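Local structure of signal recognition particle receptor FtsY (Sulfolobus acidocaldarius, 5L3S) at residues 129-134 / 183-188; 158-163 / 173-178. The protein serves as the receptor for the signal recognition particle, pairing a helical bundle domain with a P-loop GTPase domain of the SRP54 type. All blocks are in the same frame, centred on the assembly; numbering follows the deposited sequence. Where two conformers were deposited one is given.

Contact 1: residues 129-134 / 183-188; sequences NLSTII and NIDVVL. With GOL (glycerol), chain V.
Ile-133 and Ser-131 bury much of the surface shared by residues 129-134 and 183-188, Ile-133 against Val-187 and Ile-184, Ser-131 against Asp-185. The two branches of Ile-133 part: CG1 sits between the backbone N and the carbonyl carbon (chi1 70°) and leans on Val-187 CG2 at 3.7 Å, while CG2 meets Ile-184 CG2 at 3.9 Å, the two isoleucines crossing at about a right angle. Helix 168-181 packs on this face through Phe-178 and Ala-179. Ser-131 and Asp-185 grip each other twice just before the strands begin. Ser-131 N donates a hydrogen bond to Asp-185 OD2 (2.9 Å), reaching the anti side of the carboxylate from 31° out of its plane, and Asp-185 N donates to Ser-131 OG (2.9 Å). Glycerol, probably from the crystallisation liquor, bridges the same pair, and Lys-100 forms a salt bridge with Asp-185 OD1. Beyond them Val-186 O accepts from Ile-133 N and Ile-133 O from Leu-188 N, both at 3.0 Å. Both segments emerge from Schellman-type helix ends at Asn-129 and Asn-183, and the strands they enter run parallel, neighbours in the helix-flanked central sheet of a P-loop GTPase domain.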
loop_
_atom_site.group_PDB
_atom_site.type_symbol
_atom_site.label_atom_id
_atom_site.label_comp_id
_atom_site.label_asym_id
_atom_site.label_seq_id
_atom_site.Cartn_x
_atom_site.Cartn_y
_atom_site.Cartn_z
ATOM N N ASN B 129 27.965 -9.290 11.194
ATOM C CA ASN B 129 29.362 -9.117 10.785
ATOM C C ASN B 129 29.641 -9.318 9.294
ATOM O O ASN B 129 30.698 -9.822 8.914
ATOM C CB ASN B 129 30.282 -9.997 11.637
ATOM C CG ASN B 129 30.174 -9.678 13.112
ATOM O OD1 ASN B 129 30.515 -8.575 13.545
ATOM N ND2 ASN B 129 29.695 -10.639 13.897
ATOM N N LEU B 130 28.699 -8.914 8.450
ATOM C CA LEU B 130 28.893 -8.959 7.004
ATOM C C LEU B 130 29.076 -7.548 6.440
ATOM O O LEU B 130 28.260 -6.677 6.705
ATOM C CB LEU B 130 27.692 -9.640 6.339
ATOM C CG LEU B 130 27.578 -11.124 6.706
ATOM C CD1 LEU B 130 26.222 -11.694 6.326
ATOM C CD2 LEU B 130 28.685 -11.899 6.035
ATOM N N SER B 131 30.138 -7.321 5.666
ATOM C CA SER B 131 30.353 -6.000 5.063
ATOM C C SER B 131 29.393 -5.763 3.893
ATOM O O SER B 131 28.965 -6.705 3.211
ATOM C CB SER B 131 31.820 -5.799 4.649
ATOM O OG SER B 131 32.254 -6.776 3.718
ATOM N N THR B 132 29.007 -4.509 3.670
ATOM C CA THR B 132 27.982 -4.204 2.682
ATOM C C THR B 132 28.232 -2.875 1.995
ATOM O O THR B 132 28.746 -1.945 2.614
ATOM C CB THR B 132 26.585 -4.100 3.344
ATOM O OG1 THR B 132 26.581 -3.008 4.273
ATOM C CG2 THR B 132 26.226 -5.377 4.084
ATOM N N ILE B 133 27.855 -2.781 0.726
ATOM C CA ILE B 133 27.760 -1.479 0.071
ATOM C C ILE B 133 26.420 -1.409 -0.638
ATOM O O ILE B 133 25.822 -2.438 -0.979
ATOM C CB ILE B 133 28.895 -1.197 -0.938
ATOM C CG1 ILE B 133 28.765 -2.084 -2.173
ATOM C CG2 ILE B 133 30.265 -1.350 -0.289
ATOM C CD1 ILE B 133 29.812 -1.785 -3.222
ATOM N N ILE B 134 25.936 -0.192 -0.847
ATOM C CA ILE B 134 24.648 0.020 -1.475
ATOM C C ILE B 134 24.866 0.655 -2.833
ATOM O O ILE B 134 25.668 1.583 -2.964
ATOM C CB ILE B 134 23.794 0.994 -0.639
ATOM C CG1 ILE B 134 23.659 0.483 0.796
ATOM C CG2 ILE B 134 22.445 1.248 -1.319
ATOM C CD1 ILE B 134 23.032 1.477 1.759
ATOM N N ASN B 183 36.706 -6.847 -1.717
ATOM C CA ASN B 183 36.248 -8.052 -1.028
ATOM C C ASN B 183 35.105 -7.789 -0.037
ATOM O O ASN B 183 35.087 -8.334 1.066
ATOM C CB ASN B 183 37.425 -8.754 -0.334
ATOM C CG ASN B 183 38.360 -9.428 -1.316
ATOM O OD1 ASN B 183 37.927 -10.221 -2.152
ATOM N ND2 ASN B 183 39.645 -9.103 -1.234
ATOM N N ILE B 184 34.172 -6.930 -0.444
ATOM C CA ILE B 184 32.947 -6.651 0.305
ATOM C C ILE B 184 32.000 -7.851 0.229
ATOM O O ILE B 184 31.847 -8.458 -0.830
ATOM C CB ILE B 184 32.251 -5.394 -0.268
ATOM C CG1 ILE B 184 33.177 -4.176 -0.195
ATOM C CG2 ILE B 184 30.902 -5.121 0.417
ATOM C CD1 ILE B 184 33.790 -3.943 1.160
ATOM N N ASP B 185 31.371 -8.195 1.350
ATOM C CA ASP B 185 30.540 -9.393 1.422
ATOM C C ASP B 185 29.254 -9.285 0.606
ATOM O O ASP B 185 28.835 -10.245 -0.050
ATOM C CB ASP B 185 30.175 -9.722 2.878
ATOM C CG ASP B 185 31.374 -10.136 3.714
ATOM O OD1 ASP B 185 32.317 -10.752 3.174
ATOM O OD2 ASP B 185 31.366 -9.850 4.931
ATOM N N VAL B 186 28.614 -8.120 0.666
ATOM C CA VAL B 186 27.296 -7.964 0.077
ATOM C C VAL B 186 27.134 -6.639 -0.673
ATOM O O VAL B 186 27.567 -5.594 -0.195
ATOM C CB VAL B 186 26.213 -8.040 1.174
ATOM C CG1 VAL B 186 24.835 -7.754 0.594
ATOM C CG2 VAL B 186 26.257 -9.397 1.890
ATOM N N VAL B 187 26.493 -6.690 -1.841
ATOM C CA VAL B 187 25.986 -5.488 -2.493
ATOM C C VAL B 187 24.451 -5.493 -2.498
ATOM O O VAL B 187 23.836 -6.490 -2.881
ATOM C CB VAL B 187 26.478 -5.387 -3.946
ATOM C CG1 VAL B 187 25.779 -4.205 -4.682
ATOM C CG2 VAL B 187 27.979 -5.246 -3.973
ATOM N N LEU B 188 23.847 -4.379 -2.079
ATOM C CA LEU B 188 22.387 -4.227 -2.091
ATOM C C LEU B 188 22.018 -3.176 -3.113
ATOM O O LEU B 188 22.452 -2.044 -2.996
ATOM C CB LEU B 188 21.880 -3.774 -0.714
ATOM C CG LEU B 188 22.298 -4.694 0.427
ATOM C CD1 LEU B 188 21.775 -4.171 1.744
ATOM C CD2 LEU B 188 21.757 -6.072 0.159
HETATM C C1 GOL V . 34.349 -10.996 6.595
HETATM O O1 GOL V . 32.973 -10.893 6.926
HETATM C C2 GOL V . 34.755 -10.016 5.491
HETATM O O2 GOL V . 34.376 -10.531 4.239
HETATM C C3 GOL V . 34.123 -8.636 5.662
HETATM O O3 GOL V . 34.601 -7.709 4.693
#

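Contact 2: residues 158-163 / 173-178. With SO4 (sulfate ion), chain X.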
loop_
_atom_site.group_PDB
_atom_site.type_symbol
_atom_site.label_atom_id
_atom_site.label_comp_id
_atom_site.label_asym_id
_atom_site.label_seq_id
_atom_site.Cartn_x
_atom_site.Cartn_y
_atom_site.Cartn_z
ATOM N N GLN B 158 29.430 2.310 2.684
ATOM C CA GLN B 158 29.669 3.014 1.428
ATOM C C GLN B 158 28.461 2.985 0.494
ATOM O O GLN B 158 27.875 1.933 0.250
ATOM C CB GLN B 158 30.865 2.407 0.705
ATOM C CG GLN B 158 30.968 2.844 -0.750
ATOM C CD GLN B 158 31.876 4.044 -0.938
ATOM O OE1 GLN B 158 33.034 4.019 -0.537
ATOM N NE2 GLN B 158 31.348 5.106 -1.554
ATOM N N LEU B 159 28.102 4.150 -0.038
ATOM C CA LEU B 159 27.071 4.249 -1.059
ATOM C C LEU B 159 27.733 4.503 -2.404
ATOM O O LEU B 159 28.546 5.413 -2.541
ATOM C CB LEU B 159 26.119 5.415 -0.761
ATOM C CG LEU B 159 25.011 5.622 -1.790
ATOM C CD1 LEU B 159 24.061 4.420 -1.803
ATOM C CD2 LEU B 159 24.242 6.911 -1.497
ATOM N N ILE B 160 27.376 3.715 -3.404
ATOM C CA ILE B 160 27.894 3.954 -4.738
ATOM C C ILE B 160 26.820 4.692 -5.554
ATOM O O ILE B 160 25.732 4.162 -5.811
ATOM C CB ILE B 160 28.300 2.640 -5.417
ATOM C CG1 ILE B 160 29.353 1.922 -4.563
ATOM C CG2 ILE B 160 28.826 2.895 -6.833
ATOM C CD1 ILE B 160 30.720 2.601 -4.584
ATOM N N ARG B 161 27.122 5.928 -5.937
ATOM C CA ARG B 161 26.153 6.746 -6.676
ATOM C C ARG B 161 26.338 6.645 -8.191
ATOM O O ARG B 161 25.448 7.013 -8.961
ATOM C CB ARG B 161 26.254 8.214 -6.237
ATOM C CG ARG B 161 26.121 8.414 -4.735
ATOM C CD ARG B 161 25.621 9.812 -4.381
ATOM N NE ARG B 161 26.201 10.307 -3.132
ATOM C CZ ARG B 161 25.674 11.280 -2.390
ATOM N NH1 ARG B 161 24.534 11.861 -2.761
ATOM N NH2 ARG B 161 26.281 11.667 -1.269
ATOM N N GLY B 162 27.499 6.149 -8.612
ATOM C CA GLY B 162 27.816 6.055 -10.024
ATOM C C GLY B 162 28.321 7.393 -10.544
ATOM O O GLY B 162 28.310 8.391 -9.828
ATOM N N LYS B 163 28.767 7.422 -11.790
ATOM C CA LYS B 163 29.234 8.679 -12.368
ATOM C C LYS B 163 28.056 9.626 -12.600
ATOM O O LYS B 163 26.904 9.199 -12.580
ATOM C CB LYS B 163 30.019 8.415 -13.650
ATOM C CG LYS B 163 31.352 7.731 -13.376
ATOM C CD LYS B 163 31.907 7.049 -14.617
ATOM C CE LYS B 163 31.192 5.731 -14.920
ATOM N NZ LYS B 163 31.922 4.530 -14.383
ATOM N N PHE B 173 26.657 -1.805 -11.979
ATOM C CA PHE B 173 27.915 -2.317 -12.491
ATOM C C PHE B 173 29.114 -1.764 -11.703
ATOM O O PHE B 173 29.998 -2.528 -11.304
ATOM C CB PHE B 173 28.052 -2.006 -13.986
ATOM C CG PHE B 173 29.289 -2.579 -14.617
ATOM C CD1 PHE B 173 29.278 -3.852 -15.165
ATOM C CD2 PHE B 173 30.458 -1.842 -14.675
ATOM C CE1 PHE B 173 30.428 -4.387 -15.753
ATOM C CE2 PHE B 173 31.611 -2.369 -15.256
ATOM C CZ PHE B 173 31.593 -3.643 -15.797
ATOM N N ASP B 174 29.129 -0.450 -11.470
ATOM C CA ASP B 174 30.214 0.204 -10.738
ATOM C C ASP B 174 30.270 -0.262 -9.290
ATOM O O ASP B 174 31.341 -0.455 -8.737
ATOM C CB ASP B 174 30.036 1.724 -10.755
ATOM C CG ASP B 174 30.429 2.351 -12.077
ATOM O OD1 ASP B 174 30.758 1.608 -13.031
ATOM O OD2 ASP B 174 30.402 3.596 -12.154
ATOM N N ALA B 175 29.100 -0.413 -8.679
ATOM C CA ALA B 175 28.999 -0.884 -7.303
ATOM C C ALA B 175 29.567 -2.294 -7.145
ATOM O O ALA B 175 30.328 -2.567 -6.230
ATOM C CB ALA B 175 27.541 -0.860 -6.853
ATOM N N ILE B 176 29.179 -3.191 -8.038
ATOM C CA ILE B 176 29.697 -4.561 -8.013
ATOM C C ILE B 176 31.203 -4.624 -8.260
ATOM O O ILE B 176 31.932 -5.368 -7.587
ATOM C CB ILE B 176 28.925 -5.443 -9.014
ATOM C CG1 ILE B 176 27.452 -5.526 -8.585
ATOM C CG2 ILE B 176 29.581 -6.836 -9.142
ATOM C CD1 ILE B 176 26.548 -6.155 -9.613
ATOM N N SER B 177 31.685 -3.826 -9.205
ATOM C CA SER B 177 33.119 -3.787 -9.488
ATOM C C SER B 177 33.906 -3.319 -8.261
ATOM O O SER B 177 34.971 -3.864 -7.928
ATOM C CB SER B 177 33.412 -2.863 -10.676
ATOM O OG SER B 177 34.814 -2.748 -10.877
ATOM N N PHE B 178 33.366 -2.306 -7.599
ATOM C CA PHE B 178 33.972 -1.735 -6.400
ATOM C C PHE B 178 33.987 -2.762 -5.272
ATOM O O PHE B 178 34.988 -2.913 -4.572
ATOM C CB PHE B 178 33.197 -0.477 -5.965
ATOM C CG PHE B 178 33.757 0.190 -4.736
ATOM C CD1 PHE B 178 34.704 1.192 -4.848
ATOM C CD2 PHE B 178 33.332 -0.180 -3.468
ATOM C CE1 PHE B 178 35.222 1.810 -3.722
ATOM C CE2 PHE B 178 33.853 0.431 -2.337
ATOM C CZ PHE B 178 34.799 1.433 -2.468
HETATM S S SO4 X . 30.484 6.934 -6.346
HETATM O O1 SO4 X . 30.004 6.172 -7.503
HETATM O O2 SO4 X . 31.637 6.234 -5.768
HETATM O O3 SO4 X . 29.430 7.061 -5.335
HETATM O O4 SO4 X . 30.894 8.278 -6.768
HETATM O O HOH W 1 28.321 5.014 -13.050
#
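Ile-160 lays its CD1 methyl over one face of the Phe-178 ring, 4.1 Å from the ring centroid and 20° off the normal, a CH-pi contact displaced toward the CG side of the ring. The other parts of the same side chain rest on the helix itself: Ile-160 CB lies 3.9 Å from Ala-175 CB, and CG2 approaches the backbone N of Ala-175. Ile-160 and Ala-175 are the closest backbone pair here, 5.6 Å between their CA atoms. Phe-178 reaches this position with CG anti to its backbone N (chi1 -180°). The side chain of Gln-158 crosses that of Phe-178 at about a right angle, its OE1 3.7 Å from Phe-178 CZ and its amide plane turned 64° from the ring. The amide is steadied by Gln-158 NE2 donating to Leu-159 O at 3.0 Å, in the plane of the glutamine amide but from well above the plane of the carbonyl.

At the other end Lys-163, bent near its tip, brings NZ to the syn side of Asp-174 OD2 in a 2.9 Å salt bridge. A water that accepts from Lys-163 N donates to Asp-174 OD2, so this oxygen holds the lysine side chain directly and its backbone through the water. A sulfate ion, probably from the crystallisation liquor, accepts hydrogen bonds from the backbone N of Arg-161 (to O3) and of Gly-162 (to O1).

Strand 158-160 borders the sheet beside strand 132-137. Helix 168-181 lies on the Ile-160 face, where Ala-175 also touches Ala-135, while Leu-159 turns to helix 144-155; Phe-173 and Ile-176 lead on to helix 199-212.

Contact 2 is nested in the chain between the segments of contact 1, and their centres lie 12 Å apart. Strand 132-137 joins them: strand 186-191 flanks it on one side and strand 158-160 on the other. Probable backbone hydrogen bonds join strand 132-137 to strand 158-160, with Ile-134 O 2.8 Å from Ile-160 N and Ile-134 N 3.1 Å from Gln-158 O. Helix 168-181 bridges both contacts on the sheet face that carries Ile-133 and Ile-160, Ile-133 CD1 coming within 3.2 Å of Ala-175 O, before the chain turns into strand 186-191. In contact 1 the side chain of Ile-134 is about 10 Å from the magnesium ion and about 11 Å from phosphoaminophosphonic acid-guanylate ester.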